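Local coordinates for protein Afp3 (Serratia entomophila, PDB 6RBN) that probably builds, in many copies, the contractile sheath that surrounds the inner tube of the anti-feeding prophage, a phage-tail-like injection system, at residues Val198-Val204 / Arg336-Asp340; Ala205-Pro209 / Gly318-Ile322. One frame throughout, in Å; residues are numbered along the deposited sequence.

Contact 1: Val198-Val204 / Arg336-Asp340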
loop_
_atom_site.group_PDB
_atom_site.type_symbol
_atom_site.label_atom_id
_atom_site.label_comp_id
_atom_site.label_asym_id
_atom_site.label_seq_id
_atom_site.Cartn_x
_atom_site.Cartn_y
_atom_site.Cartn_z
ATOM N N VAL D 198 66.322 -34.070 27.033
ATOM C CA VAL D 198 65.364 -33.771 25.980
ATOM C C VAL D 198 66.118 -33.471 24.686
ATOM O O VAL D 198 66.491 -32.326 24.400
ATOM C CB VAL D 198 64.429 -32.630 26.422
ATOM C CG1 VAL D 198 63.352 -33.182 27.331
ATOM C CG2 VAL D 198 65.200 -31.580 27.223
ATOM N N GLY D 199 66.344 -34.513 23.886
ATOM C CA GLY D 199 67.286 -34.387 22.786
ATOM C C GLY D 199 66.704 -33.685 21.576
ATOM O O GLY D 199 67.137 -32.590 21.213
ATOM N N GLY D 200 65.715 -34.301 20.937
ATOM C CA GLY D 200 65.229 -33.787 19.675
ATOM C C GLY D 200 63.724 -33.723 19.561
ATOM O O GLY D 200 63.174 -33.879 18.468
ATOM N N SER D 201 63.042 -33.507 20.679
ATOM C CA SER D 201 61.597 -33.365 20.644
ATOM C C SER D 201 61.219 -31.938 20.278
ATOM O O SER D 201 61.920 -30.983 20.613
ATOM C CB SER D 201 60.984 -33.733 21.994
ATOM O OG SER D 201 61.373 -32.807 22.987
ATOM N N ALA D 202 60.082 -31.795 19.608
ATOM C CA ALA D 202 59.634 -30.491 19.144
ATOM C C ALA D 202 59.019 -29.636 20.240
ATOM O O ALA D 202 58.608 -28.509 19.961
ATOM C CB ALA D 202 58.625 -30.656 18.007
ATOM N N GLN D 203 58.954 -30.128 21.472
ATOM C CA GLN D 203 58.330 -29.413 22.572
ATOM C C GLN D 203 59.337 -28.669 23.436
ATOM O O GLN D 203 58.983 -28.210 24.523
ATOM C CB GLN D 203 57.544 -30.389 23.446
ATOM C CG GLN D 203 56.457 -31.169 22.735
ATOM C CD GLN D 203 55.378 -30.290 22.157
ATOM O OE1 GLN D 203 55.223 -30.201 20.945
ATOM N NE2 GLN D 203 54.629 -29.625 23.023
ATOM N N VAL D 204 60.589 -28.555 22.995
ATOM C CA VAL D 204 61.678 -28.059 23.828
ATOM C C VAL D 204 62.367 -26.907 23.113
ATOM O O VAL D 204 62.696 -27.015 21.927
ATOM C CB VAL D 204 62.686 -29.179 24.162
ATOM C CG1 VAL D 204 63.884 -28.642 24.920
ATOM C CG2 VAL D 204 62.019 -30.245 24.984
ATOM N N ARG D 336 64.085 -21.361 17.303
ATOM C CA ARG D 336 64.050 -22.751 16.875
ATOM C C ARG D 336 63.817 -23.697 18.046
ATOM O O ARG D 336 64.168 -23.404 19.189
ATOM C CB ARG D 336 65.338 -23.157 16.161
ATOM C CG ARG D 336 65.410 -22.742 14.712
ATOM C CD ARG D 336 66.668 -23.299 14.082
ATOM N NE ARG D 336 66.671 -23.175 12.629
ATOM C CZ ARG D 336 67.141 -22.127 11.969
ATOM N NH1 ARG D 336 67.633 -21.103 12.639
ATOM N NH2 ARG D 336 67.106 -22.096 10.645
ATOM N N THR D 337 63.219 -24.843 17.729
ATOM C CA THR D 337 63.037 -25.940 18.664
ATOM C C THR D 337 64.139 -26.976 18.469
ATOM O O THR D 337 65.025 -26.831 17.626
ATOM C CB THR D 337 61.662 -26.584 18.479
ATOM O OG1 THR D 337 61.556 -27.115 17.154
ATOM C CG2 THR D 337 60.560 -25.572 18.693
ATOM N N GLN D 338 64.081 -28.048 19.259
ATOM C CA GLN D 338 65.046 -29.131 19.142
ATOM C C GLN D 338 64.815 -30.015 17.927
ATOM O O GLN D 338 65.728 -30.743 17.529
ATOM C CB GLN D 338 65.016 -29.994 20.401
ATOM C CG GLN D 338 65.620 -29.342 21.609
ATOM C CD GLN D 338 67.100 -29.149 21.445
ATOM O OE1 GLN D 338 67.575 -28.034 21.315
ATOM N NE2 GLN D 338 67.837 -30.244 21.426
ATOM N N LYS D 339 63.627 -29.972 17.336
ATOM C CA LYS D 339 63.325 -30.826 16.196
ATOM C C LYS D 339 63.919 -30.234 14.927
ATOM O O LYS D 339 63.718 -29.055 14.627
ATOM C CB LYS D 339 61.815 -30.987 16.056
ATOM C CG LYS D 339 61.385 -31.963 14.990
ATOM C CD LYS D 339 61.683 -33.385 15.407
ATOM C CE LYS D 339 61.147 -34.377 14.396
ATOM N NZ LYS D 339 61.483 -35.776 14.773
ATOM N N ASP D 340 64.651 -31.052 14.175
ATOM C CA ASP D 340 65.304 -30.612 12.950
ATOM C C ASP D 340 64.429 -30.849 11.722
ATOM O O ASP D 340 64.890 -30.681 10.589
ATOM C CB ASP D 340 66.650 -31.326 12.800
ATOM C CG ASP D 340 67.636 -30.563 11.929
ATOM O OD1 ASP D 340 67.307 -29.447 11.479
ATOM O OD2 ASP D 340 68.746 -31.085 11.692
#
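Q338 leans into the bend of 198-204 and carries most of the contact, giving it both of its hydrogen bonds. Its backbone N donates to V204 O, the Q338 N to V204 O distance being 3.2 Å. Its side chain starts with CG opposite the carbonyl carbon (chi1 -72°) and bends again at chi2, so the amide curls over the loop and NE2 donates to G199 O; the modelled length of 2.5 Å is too short to be taken literally. On the way, Q338 CB passes 3.3 Å from S201 O, and the Q338 side chain lies obliquely across that of V204, Q338 CG 3.8 Å from V204 CG1. The closely packed side is here and at T337, whose CG2 rests 3.7 Å from A202 O, the type I turn S201-V204 bringing the A202 and V204 carbonyls round to T337. V204 backs onto L185 and T337 onto I347, while T337 OG1 makes a weak hydrogen bond to R345 O. The other side is looser and more open to solvent: G199 and G200 are exposed, and K339 touches A202 CB with its own CB at 3.8 Å and G200 O with CD at 3.4 Å before its end leads away. Since both acceptors are main-chain carbonyls, the polar recognition of 198-204 rests on the path of its backbone rather than on its side chains.

Contact 2: Ala205-Pro209 / Gly318-Ile322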
loop_
_atom_site.group_PDB
_atom_site.type_symbol
_atom_site.label_atom_id
_atom_site.label_comp_id
_atom_site.label_asym_id
_atom_site.label_seq_id
_atom_site.Cartn_x
_atom_site.Cartn_y
_atom_site.Cartn_z
ATOM N N ALA D 205 62.571 -25.803 23.829
ATOM C CA ALA D 205 63.359 -24.673 23.356
ATOM C C ALA D 205 64.451 -24.384 24.374
ATOM O O ALA D 205 64.155 -24.024 25.518
ATOM C CB ALA D 205 62.479 -23.441 23.151
ATOM N N VAL D 206 65.700 -24.536 23.960
ATOM C CA VAL D 206 66.860 -24.321 24.818
ATOM C C VAL D 206 67.290 -22.866 24.667
ATOM O O VAL D 206 67.092 -22.265 23.612
ATOM C CB VAL D 206 67.976 -25.320 24.439
ATOM C CG1 VAL D 206 69.190 -25.218 25.345
ATOM C CG2 VAL D 206 67.431 -26.735 24.435
ATOM N N TYR D 207 67.816 -22.267 25.738
ATOM C CA TYR D 207 68.301 -20.885 25.717
ATOM C C TYR D 207 69.630 -20.837 26.457
ATOM O O TYR D 207 69.676 -21.089 27.664
ATOM C CB TYR D 207 67.282 -19.934 26.344
ATOM C CG TYR D 207 66.045 -19.759 25.501
ATOM C CD1 TYR D 207 66.000 -18.813 24.486
ATOM C CD2 TYR D 207 64.932 -20.565 25.690
ATOM C CE1 TYR D 207 64.874 -18.659 23.707
ATOM C CE2 TYR D 207 63.807 -20.422 24.910
ATOM C CZ TYR D 207 63.785 -19.469 23.917
ATOM O OH TYR D 207 62.662 -19.319 23.142
ATOM N N TYR D 208 70.710 -20.513 25.743
ATOM C CA TYR D 208 72.045 -20.762 26.279
ATOM C C TYR D 208 72.560 -19.794 27.350
ATOM O O TYR D 208 72.873 -20.277 28.447
ATOM C CB TYR D 208 73.060 -20.879 25.132
ATOM C CG TYR D 208 74.504 -20.796 25.575
ATOM C CD1 TYR D 208 75.087 -21.799 26.330
ATOM C CD2 TYR D 208 75.290 -19.719 25.203
ATOM C CE1 TYR D 208 76.403 -21.709 26.734
ATOM C CE2 TYR D 208 76.608 -19.628 25.593
ATOM C CZ TYR D 208 77.160 -20.628 26.354
ATOM O OH TYR D 208 78.477 -20.542 26.742
ATOM N N PRO D 209 72.701 -18.478 27.129
ATOM C CA PRO D 209 73.543 -17.698 28.049
ATOM C C PRO D 209 72.848 -17.410 29.371
ATOM O O PRO D 209 71.693 -16.985 29.410
ATOM C CB PRO D 209 73.798 -16.393 27.280
ATOM C CG PRO D 209 73.350 -16.653 25.888
ATOM C CD PRO D 209 72.207 -17.593 26.057
ATOM N N GLY D 318 68.692 -26.277 18.227
ATOM C CA GLY D 318 67.871 -25.285 18.889
ATOM C C GLY D 318 68.571 -24.778 20.126
ATOM O O GLY D 318 68.421 -25.361 21.197
ATOM N N ILE D 319 69.329 -23.684 20.016
ATOM C CA ILE D 319 70.086 -23.158 21.141
ATOM C C ILE D 319 69.632 -21.755 21.528
ATOM O O ILE D 319 69.602 -21.423 22.718
ATOM C CB ILE D 319 71.605 -23.203 20.868
ATOM C CG1 ILE D 319 72.029 -24.628 20.514
ATOM C CG2 ILE D 319 72.387 -22.844 22.102
ATOM C CD1 ILE D 319 71.743 -25.656 21.593
ATOM N N ASN D 320 69.269 -20.920 20.546
ATOM C CA ASN D 320 68.487 -19.687 20.730
ATOM C C ASN D 320 69.193 -18.692 21.661
ATOM O O ASN D 320 68.774 -18.443 22.790
ATOM C CB ASN D 320 67.081 -20.008 21.241
ATOM C CG ASN D 320 66.275 -20.809 20.256
ATOM O OD1 ASN D 320 66.357 -20.593 19.053
ATOM N ND2 ASN D 320 65.483 -21.742 20.761
ATOM N N VAL D 321 70.300 -18.166 21.157
ATOM C CA VAL D 321 71.218 -17.371 21.962
ATOM C C VAL D 321 70.592 -16.028 22.336
ATOM O O VAL D 321 69.971 -15.350 21.520
ATOM C CB VAL D 321 72.535 -17.187 21.192
ATOM C CG1 VAL D 321 73.492 -16.348 21.969
ATOM C CG2 VAL D 321 73.148 -18.536 20.874
ATOM N N ILE D 322 70.744 -15.654 23.606
ATOM C CA ILE D 322 70.480 -14.298 24.078
ATOM C C ILE D 322 71.673 -13.435 23.686
ATOM O O ILE D 322 72.772 -13.608 24.222
ATOM C CB ILE D 322 70.270 -14.265 25.599
ATOM C CG1 ILE D 322 69.199 -15.264 26.031
ATOM C CG2 ILE D 322 69.896 -12.866 26.038
ATOM C CD1 ILE D 322 67.847 -14.984 25.472
#
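N320 projects from 318-322 into the angle between the V206 carbonyl and the ring of Y207. N320 CB lies 3.6 Å from Y207 CE1, and N320 ND2 stands 4.2 Å above one face of the Y207 ring, displaced toward its rim, with the amide and ring planes 41° apart. N320 ND2 also gives a weak hydrogen bond to V206 O (3.3 Å), although its stronger partner is R336 O. On one flank, V206 sets its branch point against the carbonyl of G318, V206 CB 3.3 Å from G318 O and CG2 next nearest. On the other, the backbone N of Y208 donates weakly to I319 O, and Y208 CB fits against I319 CG2 at 3.7 Å. With CG opposite its own backbone N (chi1 166°), Y208 swings its ring away, leaving its CB to meet I319. The last bump is the P209 ring: P209 CG meets V321 CG1 at 3.9 Å, and P209 CD packs against I322 CG1 at 3.8 Å. The segments run in roughly the same direction, 39° apart; both hydrogen bonds between them are weak, so van der Waals fit makes up most of the contact. A205 and Y207 bond through their backbones to strand 185-188; helix 347-364 covers A205, Y207 and N320 through I347, and helix 271-284 supplies I274 against Y207 and I322, and Y278, whose OH is hydrogen-bonded to Y207 OH.

Overall arrangement
Along the chain the order is 198-204, 205-209, 318-322 and 336-340, so both segments of contact 2 fall between those of contact 1 in sequence. Their centres lie about 12 Å apart, on the same side of the chain's centre, and the contacts touch, N320 ND2 probably hydrogen-bonding to R336 O. The loop of contact 1 runs directly into strand 204-207, which pairs in parallel with strand 185-188 and carries contact 2. The second segments flank strands 322-325 and 329-332, in or beside the subtilisin-like domain; I347 of helix 347-364 touches both contacts. Together they fasten the two-stranded parallel sheet to this later part of the chain. No neighbouring subunit touches either, consistent with contacts internal to each sheath subunit.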